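Side-chain contacts in aspartyl-tRNA synthetase 2 (Thermus thermophilus, PDB 1N9W), which attaches L-aspartate to both tRNA(Asp) and tRNA(Asn), activating the amino acid with ATP before passing it to the acceptor end of the tRNA: residues F33-L36 with G41-Q44; E90-E95 with R112-R117; L233-L238 with W311-R316. All blocks are in the same frame, centred on the assembly; numbering follows the deposited sequence.

Contact 1: residues F33-L36 with G41-Q44; sequences FLLL and GVVQ
F33 and Q44 meet at a slant on the same side of a beta hairpin in the OB-fold, the nucleic-acid-binding barrel of this synthetase. Q44 CD lies 3.7 Å from F33 CD1, and the ring and amide planes are turned 55° apart, so the two flat groups do not stack. The Q44 side chain gets there by running straight out: CG is anti to the backbone N (chi1 -177°) and the chain stays extended to the amide, while its CG also passes close to the carbonyl of L34. L35 and V42 share that side of the sheet and cross each other diagonally, L35 CG coming 4.2 Å from V42 CB. On the reverse side L36 faces V43, with L36 CB 4.1 Å from V43 CG1. V43 there also rests on V5 and L8, while L34 beside L36 packs on L22 and L52.

The strands run antiparallel. L36 and V43 form a hydrogen-bonded pair, with L36 N 2.7 Å from V43 O and V43 N likewise 2.7 Å from L36 O; the first bond is nearly straight, at 170° about the hydrogen. L35 and Q44 form the neighbouring non-hydrogen-bonded pair. Around it Q44 CA makes a CH-O contact with L34 O at 3.3 Å, and L35 CA another with V43 O.

The face of L34, L36 and V43 is hydrocarbon, whereas the other sets the Q44 amide among F33, L35 and V42. Q44, a site of interaction with tRNA, has two further such sites, E76 and N68, close beside its side chain. The adjacent L36-V43 bonds and its own backbone bond to V77 fix its backbone, consistent with a polar group kept near where tRNA is met.

Contact 2: residues E90-E95 with R112-R117; sequences EPTPVE and RYVTLR
T92 and P93 rest on V114 and Y113 in a light, purely van der Waals contact, which brings the loop that follows strand 81-84 of the OB-fold against the short helix 112-115. Methyl meets methyl at its centre: T92 CG2 is 4.2 Å from V114 CG2, the two side chains crossing at a slant. Beside them P93 CD lies 4.4 Å from V114 CG1, a loose approach. The proline ring also reaches the phenol end of Y113, where P93 CG stands 3.9 Å from the Y113 OH.

T92 keeps its polar branch for its own loop. With chi1 at 54°, OG1 lies between the backbone N and the carbonyl carbon, and it donates to V94 O at 2.9 Å from well above that carbonyl's plane, leaving CG2 for V114.

The place is the passage from the anticodon-binding OB-fold to the class II catalytic domain, and the homodimer closes over it. P93 packs on Y382 of the second subunit, and Y113 on E378 of that subunit. R117, on the same segment as V114, puts NH1 into a salt bridge with E56 of its own chain, and the same nitrogen bonds to the backbone O of Y382 of the second subunit. E56 in turn touches T92.

Contact 3: residues L233-L238 with W311-R316; sequences LEEALL and WLFVTR
E234 and E235 of helix 227-248 approach the ring of F313 from its edge, on the core sheet of the class II catalytic domain, a mixed but largely antiparallel sheet carrying helices. The helix segment and strand 311-315 run nearly antiparallel, 158° apart, with axes 12.1 Å from each other, a gap bridged by long side chains.

E234 comes first. Its CG is anti to the backbone N (chi1 170°) and its extended chain brings OE1 into the plane of the F313 ring, 3.8 Å from CE1 of that ring. This carboxylate oxygen is buried and has no hydrogen-bond partner in the model, so the slightly positive C-H rim of the ring probably offers it some electrostatic compensation. OE2 of the same group is bonded to T347, which ties E234 to the strand that also carries S348, predicted to bind aspartate.

E235 reaches the other flank of the same ring, OE2 lying 3.8 Å from F313 CE2 and near the ring plane. Its polar end is otherwise well occupied, with OE2 in a salt bridge to R269 and OE1 taking the backbone N of D266. F313 also meets F337 with the two rings roughly perpendicular. With an alanine at F313 the edge that E234 OE1 faces would be gone, and a gap between the two glutamates is likely to open.

L238, one helical turn after E234, turns to W311 instead. The two side chains run past each other in opposite directions, while W311 NE1 is held by the backbone O of S262 and its ring stacks on F341. Both methyls of L238 come to a single indole atom, CZ3 of W311, CD1 at 4.0 Å and CD2 at 4.2 Å.

Contacts 1 and 3 are buried, in different domains on opposite sides of the chain's centre, about 43 Å apart between centres. Contact 2 is only partly buried and lies much nearer contact 1, about 17 Å between centres, where the linker leaves the OB-fold. No element is common to any two of them. Contact 1 alone is tied by backbone hydrogen bonds, as neighbouring strands must be; the other two rely on side chains. Of those, contact 2 is sparse and mostly apolar and has the second subunit against it, whereas contact 3 sets carboxylates against an aromatic edge, with its polar ends satisfied largely by residues of the surrounding catalytic domain.

Contact 1: residues F33-L36 with G41-Q44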
# COMPACT_ATOMS: atom_id res chain seq x y z
N PHE B 33 -6.31 -21.23 35.67
CA PHE B 33 -6.73 -21.21 34.29
C PHE B 33 -6.37 -19.86 33.69
O PHE B 33 -6.67 -18.81 34.26
CB PHE B 33 -8.24 -21.45 34.19
CG PHE B 33 -8.64 -22.86 34.49
CD1 PHE B 33 -8.54 -23.85 33.52
CD2 PHE B 33 -9.12 -23.21 35.76
CE1 PHE B 33 -8.91 -25.16 33.78
CE2 PHE B 33 -9.49 -24.53 36.04
CZ PHE B 33 -9.38 -25.51 35.04
N LEU B 34 -5.69 -19.90 32.54
CA LEU B 34 -5.30 -18.68 31.85
C LEU B 34 -5.85 -18.76 30.45
O LEU B 34 -6.06 -19.84 29.91
CB LEU B 34 -3.78 -18.57 31.78
CG LEU B 34 -3.01 -18.69 33.09
CD1 LEU B 34 -1.52 -18.67 32.78
CD2 LEU B 34 -3.38 -17.55 34.03
N LEU B 35 -6.10 -17.61 29.87
CA LEU B 35 -6.58 -17.56 28.52
C LEU B 35 -5.49 -16.74 27.83
O LEU B 35 -5.27 -15.59 28.19
CB LEU B 35 -7.91 -16.82 28.45
CG LEU B 35 -8.68 -17.17 27.19
CD1 LEU B 35 -9.31 -18.55 27.35
CD2 LEU B 35 -9.75 -16.11 26.92
N LEU B 36 -4.77 -17.35 26.90
CA LEU B 36 -3.69 -16.66 26.19
C LEU B 36 -4.15 -16.34 24.79
O LEU B 36 -4.73 -17.19 24.12
CB LEU B 36 -2.43 -17.54 26.12
CG LEU B 36 -1.19 -16.96 25.43
CD1 LEU B 36 0.09 -17.61 25.99
CD2 LEU B 36 -1.27 -17.17 23.91
N GLY B 41 -5.77 -15.93 17.73
CA GLY B 41 -6.88 -16.38 18.57
C GLY B 41 -6.56 -16.54 20.04
O GLY B 41 -5.56 -16.03 20.54
N VAL B 42 -7.44 -17.24 20.76
CA VAL B 42 -7.24 -17.47 22.19
C VAL B 42 -7.20 -18.95 22.53
O VAL B 42 -7.89 -19.77 21.92
CB VAL B 42 -8.34 -16.80 23.06
CG1 VAL B 42 -8.40 -15.29 22.79
CG2 VAL B 42 -9.70 -17.44 22.79
N VAL B 43 -6.39 -19.29 23.52
CA VAL B 43 -6.27 -20.66 23.97
C VAL B 43 -6.20 -20.72 25.49
O VAL B 43 -5.59 -19.85 26.14
CB VAL B 43 -5.03 -21.36 23.36
CG1 VAL B 43 -3.73 -20.72 23.88
CG2 VAL B 43 -5.07 -22.84 23.69
N GLN B 44 -6.83 -21.74 26.06
CA GLN B 44 -6.83 -21.94 27.50
C GLN B 44 -5.50 -22.58 27.86
O GLN B 44 -5.01 -23.49 27.18
CB GLN B 44 -7.99 -22.87 27.94
CG GLN B 44 -8.09 -23.07 29.47
CD GLN B 44 -9.34 -23.83 29.92
OE1 GLN B 44 -9.36 -25.07 29.98
NE2 GLN B 44 -10.39 -23.08 30.26

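Contact 2: residues E90-E95 with R112-R117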
# COMPACT_ATOMS: atom_id res chain seq x y z
N GLU B 90 -0.80 -2.05 35.59
CA GLU B 90 -2.10 -1.63 36.11
C GLU B 90 -3.24 -2.41 35.47
O GLU B 90 -3.12 -2.94 34.36
CB GLU B 90 -2.33 -0.14 35.82
CG GLU B 90 -1.28 0.83 36.36
CD GLU B 90 -1.28 0.95 37.87
OE1 GLU B 90 -2.38 1.05 38.46
OE2 GLU B 90 -0.17 0.96 38.47
N PRO B 91 -4.38 -2.50 36.19
CA PRO B 91 -5.53 -3.23 35.66
C PRO B 91 -6.04 -2.45 34.45
O PRO B 91 -5.99 -1.22 34.44
CB PRO B 91 -6.51 -3.19 36.83
CG PRO B 91 -5.60 -3.20 38.03
CD PRO B 91 -4.56 -2.19 37.62
N THR B 92 -6.51 -3.16 33.43
CA THR B 92 -7.01 -2.49 32.24
C THR B 92 -8.23 -1.65 32.60
O THR B 92 -9.10 -2.08 33.36
CB THR B 92 -7.40 -3.50 31.15
OG1 THR B 92 -8.31 -4.46 31.69
CG2 THR B 92 -6.16 -4.21 30.63
N PRO B 93 -8.30 -0.42 32.07
CA PRO B 93 -9.41 0.50 32.33
C PRO B 93 -10.76 -0.18 32.12
O PRO B 93 -11.72 0.07 32.84
CB PRO B 93 -9.16 1.62 31.33
CG PRO B 93 -7.67 1.66 31.25
CD PRO B 93 -7.32 0.20 31.15
N VAL B 94 -10.81 -1.05 31.12
CA VAL B 94 -12.03 -1.79 30.80
C VAL B 94 -11.65 -3.25 30.59
O VAL B 94 -10.55 -3.54 30.10
CB VAL B 94 -12.71 -1.22 29.52
CG1 VAL B 94 -13.86 -2.12 29.10
CG2 VAL B 94 -13.21 0.19 29.78
N GLU B 95 -12.53 -4.17 30.96
CA GLU B 95 -12.25 -5.59 30.78
C GLU B 95 -12.21 -5.91 29.29
O GLU B 95 -13.25 -6.07 28.65
CB GLU B 95 -13.32 -6.46 31.45
CG GLU B 95 -13.25 -6.53 32.97
CD GLU B 95 -14.23 -7.55 33.54
OE1 GLU B 95 -15.45 -7.40 33.32
OE2 GLU B 95 -13.77 -8.50 34.22
N ARG B 112 -8.37 3.12 23.21
CA ARG B 112 -7.86 2.42 22.03
C ARG B 112 -6.53 1.69 22.22
O ARG B 112 -6.44 0.49 21.94
CB ARG B 112 -7.70 3.41 20.87
CG ARG B 112 -8.97 3.74 20.10
CD ARG B 112 -9.43 2.56 19.25
NE ARG B 112 -10.18 3.01 18.08
CZ ARG B 112 -10.73 2.19 17.18
NH1 ARG B 112 -10.63 0.87 17.33
NH2 ARG B 112 -11.38 2.68 16.13
N TYR B 113 -5.51 2.41 22.68
CA TYR B 113 -4.18 1.83 22.86
C TYR B 113 -4.17 0.44 23.48
O TYR B 113 -3.19 -0.29 23.35
CB TYR B 113 -3.28 2.80 23.65
CG TYR B 113 -3.72 3.08 25.08
CD1 TYR B 113 -3.29 2.26 26.13
CD2 TYR B 113 -4.61 4.11 25.37
CE1 TYR B 113 -3.75 2.46 27.43
CE2 TYR B 113 -5.08 4.31 26.67
CZ TYR B 113 -4.65 3.48 27.69
OH TYR B 113 -5.16 3.64 28.96
N VAL B 114 -5.26 0.06 24.15
CA VAL B 114 -5.33 -1.25 24.77
C VAL B 114 -6.57 -2.06 24.37
O VAL B 114 -6.48 -3.28 24.17
CB VAL B 114 -5.19 -1.12 26.32
CG1 VAL B 114 -6.37 -0.32 26.89
CG2 VAL B 114 -5.10 -2.49 26.95
N THR B 115 -7.72 -1.40 24.21
CA THR B 115 -8.95 -2.09 23.82
C THR B 115 -8.90 -2.60 22.39
O THR B 115 -9.64 -3.51 22.01
CB THR B 115 -10.19 -1.17 23.94
OG1 THR B 115 -9.98 0.03 23.18
CG2 THR B 115 -10.44 -0.81 25.39
N LEU B 116 -8.01 -2.03 21.58
CA LEU B 116 -7.91 -2.46 20.19
C LEU B 116 -7.31 -3.86 20.09
O LEU B 116 -7.38 -4.50 19.04
CB LEU B 116 -7.07 -1.46 19.40
CG LEU B 116 -7.22 -1.46 17.88
CD1 LEU B 116 -8.65 -1.81 17.44
CD2 LEU B 116 -6.82 -0.08 17.40
N ARG B 117 -6.74 -4.34 21.19
CA ARG B 117 -6.14 -5.66 21.20
C ARG B 117 -7.22 -6.75 21.18
O ARG B 117 -6.95 -7.88 20.79
CB ARG B 117 -5.24 -5.83 22.43
CG ARG B 117 -4.02 -4.92 22.45
CD ARG B 117 -3.21 -5.22 23.69
NE ARG B 117 -2.04 -4.37 23.88
CZ ARG B 117 -1.21 -4.49 24.91
NH1 ARG B 117 -1.43 -5.43 25.82
NH2 ARG B 117 -0.15 -3.69 25.03

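Contact 3: residues L233-L238 with W311-R316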
# COMPACT_ATOMS: atom_id res chain seq x y z
N LEU B 233 -15.00 -2.82 -14.44
CA LEU B 233 -13.72 -3.03 -13.77
C LEU B 233 -13.92 -3.11 -12.26
O LEU B 233 -13.44 -4.04 -11.61
CB LEU B 233 -12.75 -1.88 -14.08
CG LEU B 233 -11.49 -1.84 -13.19
CD1 LEU B 233 -10.56 -2.97 -13.57
CD2 LEU B 233 -10.78 -0.50 -13.35
N GLU B 234 -14.63 -2.14 -11.70
CA GLU B 234 -14.88 -2.12 -10.27
C GLU B 234 -15.58 -3.37 -9.76
O GLU B 234 -15.31 -3.83 -8.64
CB GLU B 234 -15.68 -0.88 -9.88
CG GLU B 234 -16.16 -0.93 -8.45
CD GLU B 234 -16.52 0.43 -7.88
OE1 GLU B 234 -17.00 1.30 -8.65
OE2 GLU B 234 -16.33 0.61 -6.66
N GLU B 235 -16.47 -3.93 -10.57
CA GLU B 235 -17.20 -5.15 -10.20
C GLU B 235 -16.24 -6.31 -10.02
O GLU B 235 -16.31 -7.05 -9.04
CB GLU B 235 -18.22 -5.51 -11.29
CG GLU B 235 -19.58 -4.83 -11.11
CD GLU B 235 -20.58 -5.21 -12.22
OE1 GLU B 235 -20.69 -6.41 -12.56
OE2 GLU B 235 -21.25 -4.30 -12.74
N ALA B 236 -15.34 -6.48 -10.99
CA ALA B 236 -14.37 -7.56 -10.94
C ALA B 236 -13.39 -7.30 -9.79
O ALA B 236 -13.01 -8.22 -9.08
CB ALA B 236 -13.62 -7.64 -12.28
N LEU B 237 -13.01 -6.03 -9.62
CA LEU B 237 -12.11 -5.61 -8.56
C LEU B 237 -12.69 -6.00 -7.20
O LEU B 237 -12.02 -6.63 -6.39
CB LEU B 237 -11.90 -4.09 -8.62
CG LEU B 237 -11.11 -3.41 -7.49
CD1 LEU B 237 -9.67 -3.88 -7.51
CD2 LEU B 237 -11.18 -1.90 -7.67
N LEU B 238 -13.95 -5.63 -6.98
CA LEU B 238 -14.64 -5.93 -5.72
C LEU B 238 -14.73 -7.42 -5.45
O LEU B 238 -14.55 -7.87 -4.32
CB LEU B 238 -16.05 -5.35 -5.73
CG LEU B 238 -16.12 -3.84 -5.49
CD1 LEU B 238 -17.44 -3.31 -5.99
CD2 LEU B 238 -15.93 -3.56 -4.00
N TRP B 311 -25.78 -4.28 -3.74
CA TRP B 311 -25.13 -3.21 -4.49
C TRP B 311 -26.06 -2.51 -5.49
O TRP B 311 -26.98 -3.12 -6.03
CB TRP B 311 -23.93 -3.77 -5.26
CG TRP B 311 -23.18 -4.83 -4.51
CD1 TRP B 311 -23.54 -6.13 -4.35
CD2 TRP B 311 -21.94 -4.66 -3.81
NE1 TRP B 311 -22.60 -6.80 -3.60
CE2 TRP B 311 -21.61 -5.92 -3.25
CE3 TRP B 311 -21.08 -3.58 -3.60
CZ2 TRP B 311 -20.45 -6.12 -2.50
CZ3 TRP B 311 -19.92 -3.78 -2.86
CH2 TRP B 311 -19.62 -5.05 -2.31
N LEU B 312 -25.78 -1.24 -5.74
CA LEU B 312 -26.58 -0.46 -6.67
C LEU B 312 -25.80 0.68 -7.32
O LEU B 312 -25.30 1.57 -6.64
CB LEU B 312 -27.81 0.13 -5.96
CG LEU B 312 -28.67 1.10 -6.75
CD1 LEU B 312 -29.34 0.39 -7.93
CD2 LEU B 312 -29.73 1.71 -5.83
N PHE B 313 -25.70 0.65 -8.65
CA PHE B 313 -25.00 1.69 -9.38
C PHE B 313 -25.97 2.80 -9.76
O PHE B 313 -27.00 2.55 -10.39
CB PHE B 313 -24.36 1.12 -10.65
CG PHE B 313 -22.94 0.64 -10.46
CD1 PHE B 313 -21.96 1.51 -9.98
CD2 PHE B 313 -22.57 -0.66 -10.82
CE1 PHE B 313 -20.64 1.09 -9.85
CE2 PHE B 313 -21.26 -1.09 -10.70
CZ PHE B 313 -20.28 -0.21 -10.21
N VAL B 314 -25.63 4.03 -9.37
CA VAL B 314 -26.45 5.20 -9.71
C VAL B 314 -25.69 5.92 -10.82
O VAL B 314 -24.64 6.52 -10.57
CB VAL B 314 -26.61 6.15 -8.50
CG1 VAL B 314 -27.51 7.31 -8.87
CG2 VAL B 314 -27.19 5.40 -7.32
N THR B 315 -26.22 5.85 -12.03
CA THR B 315 -25.58 6.45 -13.20
C THR B 315 -26.20 7.76 -13.69
O THR B 315 -27.28 8.15 -13.27
CB THR B 315 -25.59 5.48 -14.38
OG1 THR B 315 -26.95 5.14 -14.69
CG2 THR B 315 -24.83 4.20 -14.02
N ARG B 316 -25.48 8.41 -14.61
CA ARG B 316 -25.89 9.67 -15.23
C ARG B 316 -26.34 10.75 -14.25
O ARG B 316 -27.54 10.94 -14.04
CB ARG B 316 -26.99 9.42 -16.25
CG ARG B 316 -26.57 8.60 -17.46
CD ARG B 316 -25.50 9.30 -18.29
NE ARG B 316 -25.11 8.52 -19.46
CZ ARG B 316 -25.93 8.21 -20.46
NH1 ARG B 316 -27.19 8.62 -20.45
NH2 ARG B 316 -25.48 7.48 -21.48